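Local coordinates for protein imidazoleglycerol-phosphate dehydratase (PDB 2AE8) that catalyses the manganese-dependent dehydration of imidazoleglycerol phosphate to imidazoleacetol phosphate, the sixth step of histidine biosynthesis, at residues M121-D126 and I193-S198; E127-V132 and D179-G184. All coordinates share one frame; numbering follows the deposited sequence.

Both contacts belong to the four-stranded mixed sheet of the second half of this beta-alpha-beta sandwich, and their centres lie about 8 Å apart. Contact 1 lays helix 186-205 against strand 118-125, outermost in the sheet within the chain; contact 2 pairs the next strand, 128-135, with strand 175-182. Along the chain contact 2 is nested inside the loop that contact 1 closes: strand 118-125 turns into 128-135, and strand 175-182 leads into the helix. The hairpin joins them, with Ile123 N probably bonded to Ala130 O at 2.8 Å, and Ala196 also packs on Val132. Metal ligands His187, His188 and Glu191 lie just before 193-198 on the same helix, so contact 1 sits next to the metal site; both contacts also reach a neighbouring subunit.

Contact 1 (M121-D126 and I193-S198)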
# COMPACT_ATOMS: atom_id res chain seq x y z
N MSE B 121 22.42 -5.86 -35.50
CA MSE B 121 23.37 -6.80 -34.91
C MSE B 121 23.14 -7.02 -33.40
O MSE B 121 22.98 -6.07 -32.65
CB MSE B 121 24.80 -6.33 -35.14
CG MSE B 121 25.85 -7.35 -34.72
SE MSE B 121 25.90 -8.80 -36.05
CE MSE B 121 26.83 -10.09 -35.06
N TYR B 122 23.13 -8.28 -32.99
CA TYR B 122 23.17 -8.64 -31.58
C TYR B 122 24.60 -9.06 -31.26
O TYR B 122 25.21 -9.85 -32.01
CB TYR B 122 22.21 -9.80 -31.30
CG TYR B 122 20.76 -9.42 -31.10
CD1 TYR B 122 19.90 -9.27 -32.19
CD2 TYR B 122 20.24 -9.22 -29.83
CE1 TYR B 122 18.56 -8.93 -32.01
CE2 TYR B 122 18.91 -8.89 -29.65
CZ TYR B 122 18.08 -8.75 -30.74
OH TYR B 122 16.76 -8.42 -30.53
N ILE B 123 25.15 -8.51 -30.19
CA ILE B 123 26.46 -8.95 -29.71
C ILE B 123 26.41 -9.30 -28.22
O ILE B 123 26.06 -8.45 -27.40
CB ILE B 123 27.55 -7.87 -29.91
CG1 ILE B 123 27.80 -7.57 -31.40
CG2 ILE B 123 28.87 -8.27 -29.16
CD1 ILE B 123 28.58 -8.64 -32.12
N PRO B 124 26.80 -10.54 -27.87
CA PRO B 124 26.95 -10.93 -26.49
C PRO B 124 28.40 -10.69 -26.04
O PRO B 124 29.35 -10.83 -26.84
CB PRO B 124 26.64 -12.41 -26.53
CG PRO B 124 27.24 -12.86 -27.91
CD PRO B 124 27.15 -11.65 -28.80
N MSE B 125 28.56 -10.29 -24.78
CA MSE B 125 29.87 -10.16 -24.18
C MSE B 125 29.75 -10.70 -22.77
O MSE B 125 29.39 -9.97 -21.85
CB MSE B 125 30.34 -8.69 -24.13
CG MSE B 125 30.77 -8.10 -25.45
SE MSE B 125 32.45 -8.89 -26.15
CE MSE B 125 33.54 -8.75 -24.53
N ASP B 126 30.06 -11.99 -22.61
CA ASP B 126 29.75 -12.73 -21.39
C ASP B 126 28.31 -12.42 -20.95
O ASP B 126 27.37 -12.74 -21.68
CB ASP B 126 30.80 -12.47 -20.29
CG ASP B 126 32.16 -13.12 -20.62
OD1 ASP B 126 32.19 -14.07 -21.43
OD2 ASP B 126 33.20 -12.67 -20.09
N ILE B 193 28.20 -2.77 -27.30
CA ILE B 193 27.55 -1.67 -28.03
C ILE B 193 28.40 -1.20 -29.25
O ILE B 193 27.88 -1.04 -30.35
CB ILE B 193 27.25 -0.47 -27.11
CG1 ILE B 193 26.13 -0.83 -26.10
CG2 ILE B 193 26.87 0.79 -27.94
CD1 ILE B 193 26.02 0.20 -24.98
N PHE B 194 29.70 -0.98 -29.03
CA PHE B 194 30.60 -0.63 -30.14
C PHE B 194 30.67 -1.71 -31.20
O PHE B 194 30.60 -1.40 -32.39
CB PHE B 194 32.00 -0.28 -29.64
CG PHE B 194 32.19 1.17 -29.33
CD1 PHE B 194 32.56 2.07 -30.33
CD2 PHE B 194 31.98 1.64 -28.03
CE1 PHE B 194 32.74 3.42 -30.05
CE2 PHE B 194 32.16 3.02 -27.72
CZ PHE B 194 32.54 3.91 -28.74
N LYS B 195 30.77 -2.97 -30.79
CA LYS B 195 30.79 -4.08 -31.74
C LYS B 195 29.50 -4.15 -32.57
O LYS B 195 29.53 -4.26 -33.79
CB LYS B 195 31.07 -5.42 -31.06
CG LYS B 195 32.54 -5.61 -30.54
CD LYS B 195 32.79 -7.03 -29.96
CE LYS B 195 32.48 -8.17 -30.97
NZ LYS B 195 32.98 -9.51 -30.49
N ALA B 196 28.35 -4.09 -31.89
CA ALA B 196 27.07 -4.19 -32.56
C ALA B 196 26.81 -3.01 -33.49
O ALA B 196 26.33 -3.21 -34.59
CB ALA B 196 25.93 -4.32 -31.53
N PHE B 197 27.08 -1.79 -33.05
CA PHE B 197 26.88 -0.63 -33.92
C PHE B 197 27.73 -0.74 -35.19
O PHE B 197 27.24 -0.50 -36.29
CB PHE B 197 27.23 0.67 -33.20
CG PHE B 197 27.19 1.88 -34.12
CD1 PHE B 197 25.98 2.48 -34.44
CD2 PHE B 197 28.37 2.39 -34.70
CE1 PHE B 197 25.92 3.59 -35.29
CE2 PHE B 197 28.32 3.48 -35.56
CZ PHE B 197 27.10 4.09 -35.85
N SER B 198 29.02 -1.07 -35.02
CA SER B 198 29.97 -1.17 -36.14
C SER B 198 29.49 -2.20 -37.15
O SER B 198 29.51 -1.95 -38.34
CB SER B 198 31.33 -1.62 -35.63
OG SER B 198 31.79 -0.75 -34.63
O HOH W 1 31.34 -10.87 -28.83
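Ile123 holds its CG1 branch beside its own backbone N (chi1 -65°), and this places CG1 3.6 Å from Ala196 N, while CG2 meets the side chain of Lys195. The lysine runs across Ile123 at about a right angle, its CB 3.9 Å from Ile123 CG1. A bend at chi3 (57°) lays its CE 4.0 Å from Ile123 CG2 and close to CD1 as well. Toward the strand end Met125, a selenomethionine, has its SE 4.3 Å from Lys195 CD. At the other end Met121, also selenomethionine, touches through its base, CB to Ala196 O at 3.5 Å. This is the helix-on-sheet layer of the alpha/beta half-domain: helix 193-198 runs nearly antiparallel to strand 121-125 (155°), their axes 7.3 Å apart, and the small Ala196 lets the helix come close, its CB 3.6 Å from Met121 O. No direct hydrogen bond crosses. Instead one water accepts from Lys195 NZ at 2.7 Å and donates to Pro124 O, and NZ also bonds Tyr118 OH of a neighbouring subunit. Lys195 probably belongs to the substrate site, and Met125 packs on His188, a manganese ligand.

Contact 2 (E127-V132 and D179-G184); sequences ETLARV and DLIRGG
Leu129 and Arg182 meet backbone to backbone, Leu129 N donating to Arg182 O at 2.9 Å, whereas the return bond from Arg182 N to Leu129 O is weak. Leu129 O also takes Ile181 N at 2.8 Å, and farther along Arg131 and Asp179 exchange a pair of backbone bonds. Ile181 and Arg182 thus both face Leu129, a classic beta bulge that shifts the register of these antiparallel strands by one. Among the charged groups, Arg131 NH2 and Asp179 OD2, 2.9 Å apart, form a salt bridge whose hydrogen bond is weak, bent to 146°; the two planes stand 66° apart. The bend of the arginine at chi3 (65°) helps turn its guanidinium to the acid, and a water in the guanidinium plane accepts from NE and probably also bonds the same OD2. Asp179 OD1 is taken by Arg182 of one neighbouring subunit, while the local Arg182 reaches Asp179 of another. Apolar contacts lie on both faces: Leu129 CD2 lies 3.8 Å from Ile181 CD1, side by side, and Thr128 CG2 meets Leu180 CD2 at 3.5 Å. Near the turn Glu127 CG packs on Gly183 O at 3.4 Å, and Glu127 OE2 bonds His188, a manganese ligand.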
# COMPACT_ATOMS: atom_id res chain seq x y z
N GLU B 127 28.14 -11.78 -19.79
CA GLU B 127 26.81 -11.49 -19.22
C GLU B 127 25.99 -10.49 -20.04
O GLU B 127 24.75 -10.46 -19.96
CB GLU B 127 26.96 -10.98 -17.77
CG GLU B 127 27.34 -9.47 -17.62
CD GLU B 127 28.69 -9.07 -18.22
OE1 GLU B 127 28.85 -7.90 -18.64
OE2 GLU B 127 29.60 -9.93 -18.29
N THR B 128 26.67 -9.69 -20.85
CA THR B 128 26.03 -8.57 -21.55
C THR B 128 25.47 -9.04 -22.88
O THR B 128 26.05 -9.91 -23.53
CB THR B 128 27.06 -7.46 -21.82
OG1 THR B 128 27.36 -6.81 -20.58
CG2 THR B 128 26.53 -6.40 -22.80
N LEU B 129 24.35 -8.45 -23.28
CA LEU B 129 23.84 -8.61 -24.64
C LEU B 129 23.39 -7.23 -25.14
O LEU B 129 22.61 -6.56 -24.47
CB LEU B 129 22.67 -9.60 -24.69
CG LEU B 129 22.02 -9.83 -26.06
CD1 LEU B 129 22.96 -10.57 -27.03
CD2 LEU B 129 20.73 -10.60 -25.88
N ALA B 130 23.92 -6.80 -26.29
CA ALA B 130 23.45 -5.57 -26.90
C ALA B 130 22.85 -5.80 -28.28
O ALA B 130 23.28 -6.72 -29.01
CB ALA B 130 24.57 -4.53 -26.97
N ARG B 131 21.86 -4.98 -28.62
CA ARG B 131 21.31 -4.94 -29.96
C ARG B 131 21.44 -3.53 -30.50
O ARG B 131 21.08 -2.56 -29.83
CB ARG B 131 19.83 -5.35 -30.00
CG ARG B 131 19.17 -5.14 -31.38
CD ARG B 131 17.67 -5.35 -31.35
NE ARG B 131 17.00 -4.34 -30.54
CZ ARG B 131 16.18 -4.62 -29.53
NH1 ARG B 131 15.92 -5.89 -29.22
NH2 ARG B 131 15.63 -3.63 -28.83
N VAL B 132 21.93 -3.41 -31.73
CA VAL B 132 21.95 -2.11 -32.40
C VAL B 132 21.29 -2.26 -33.77
O VAL B 132 21.58 -3.21 -34.50
CB VAL B 132 23.34 -1.52 -32.51
CG1 VAL B 132 23.30 -0.20 -33.27
CG2 VAL B 132 23.93 -1.30 -31.09
N ASP B 179 20.29 -0.65 -27.78
CA ASP B 179 19.60 -1.27 -26.64
C ASP B 179 20.55 -2.23 -25.92
O ASP B 179 21.06 -3.17 -26.53
CB ASP B 179 18.37 -2.06 -27.11
CG ASP B 179 17.15 -1.17 -27.37
OD1 ASP B 179 16.57 -0.67 -26.38
OD2 ASP B 179 16.74 -0.99 -28.55
N LEU B 180 20.76 -2.00 -24.63
CA LEU B 180 21.45 -2.96 -23.80
C LEU B 180 20.39 -3.88 -23.26
O LEU B 180 19.62 -3.48 -22.38
CB LEU B 180 22.11 -2.24 -22.62
CG LEU B 180 23.58 -2.44 -22.28
CD1 LEU B 180 23.82 -2.09 -20.79
CD2 LEU B 180 24.13 -3.81 -22.64
N ILE B 181 20.32 -5.10 -23.77
CA ILE B 181 19.26 -6.03 -23.36
C ILE B 181 19.52 -6.54 -21.94
O ILE B 181 18.60 -6.65 -21.14
CB ILE B 181 19.08 -7.19 -24.36
CG1 ILE B 181 18.58 -6.61 -25.69
CG2 ILE B 181 18.12 -8.24 -23.79
CD1 ILE B 181 18.95 -7.43 -26.85
N ARG B 182 20.79 -6.82 -21.63
CA ARG B 182 21.23 -7.10 -20.27
C ARG B 182 22.70 -6.72 -20.15
O ARG B 182 23.41 -6.67 -21.15
CB ARG B 182 20.97 -8.56 -19.87
CG ARG B 182 21.62 -9.63 -20.77
CD ARG B 182 21.29 -11.05 -20.25
NE ARG B 182 19.84 -11.24 -20.28
CZ ARG B 182 19.17 -11.77 -21.30
NH1 ARG B 182 19.82 -12.25 -22.37
NH2 ARG B 182 17.85 -11.84 -21.23
N GLY B 183 23.15 -6.41 -18.94
CA GLY B 183 24.53 -6.03 -18.73
C GLY B 183 25.04 -6.59 -17.44
O GLY B 183 24.54 -7.61 -16.95
N GLY B 184 26.03 -5.92 -16.86
CA GLY B 184 26.66 -6.38 -15.63
C GLY B 184 28.05 -5.78 -15.48
O GLY B 184 28.35 -5.16 -14.48
O HOH W 2 23.22 -9.93 -17.57
O HOH W 3 17.94 -1.68 -30.78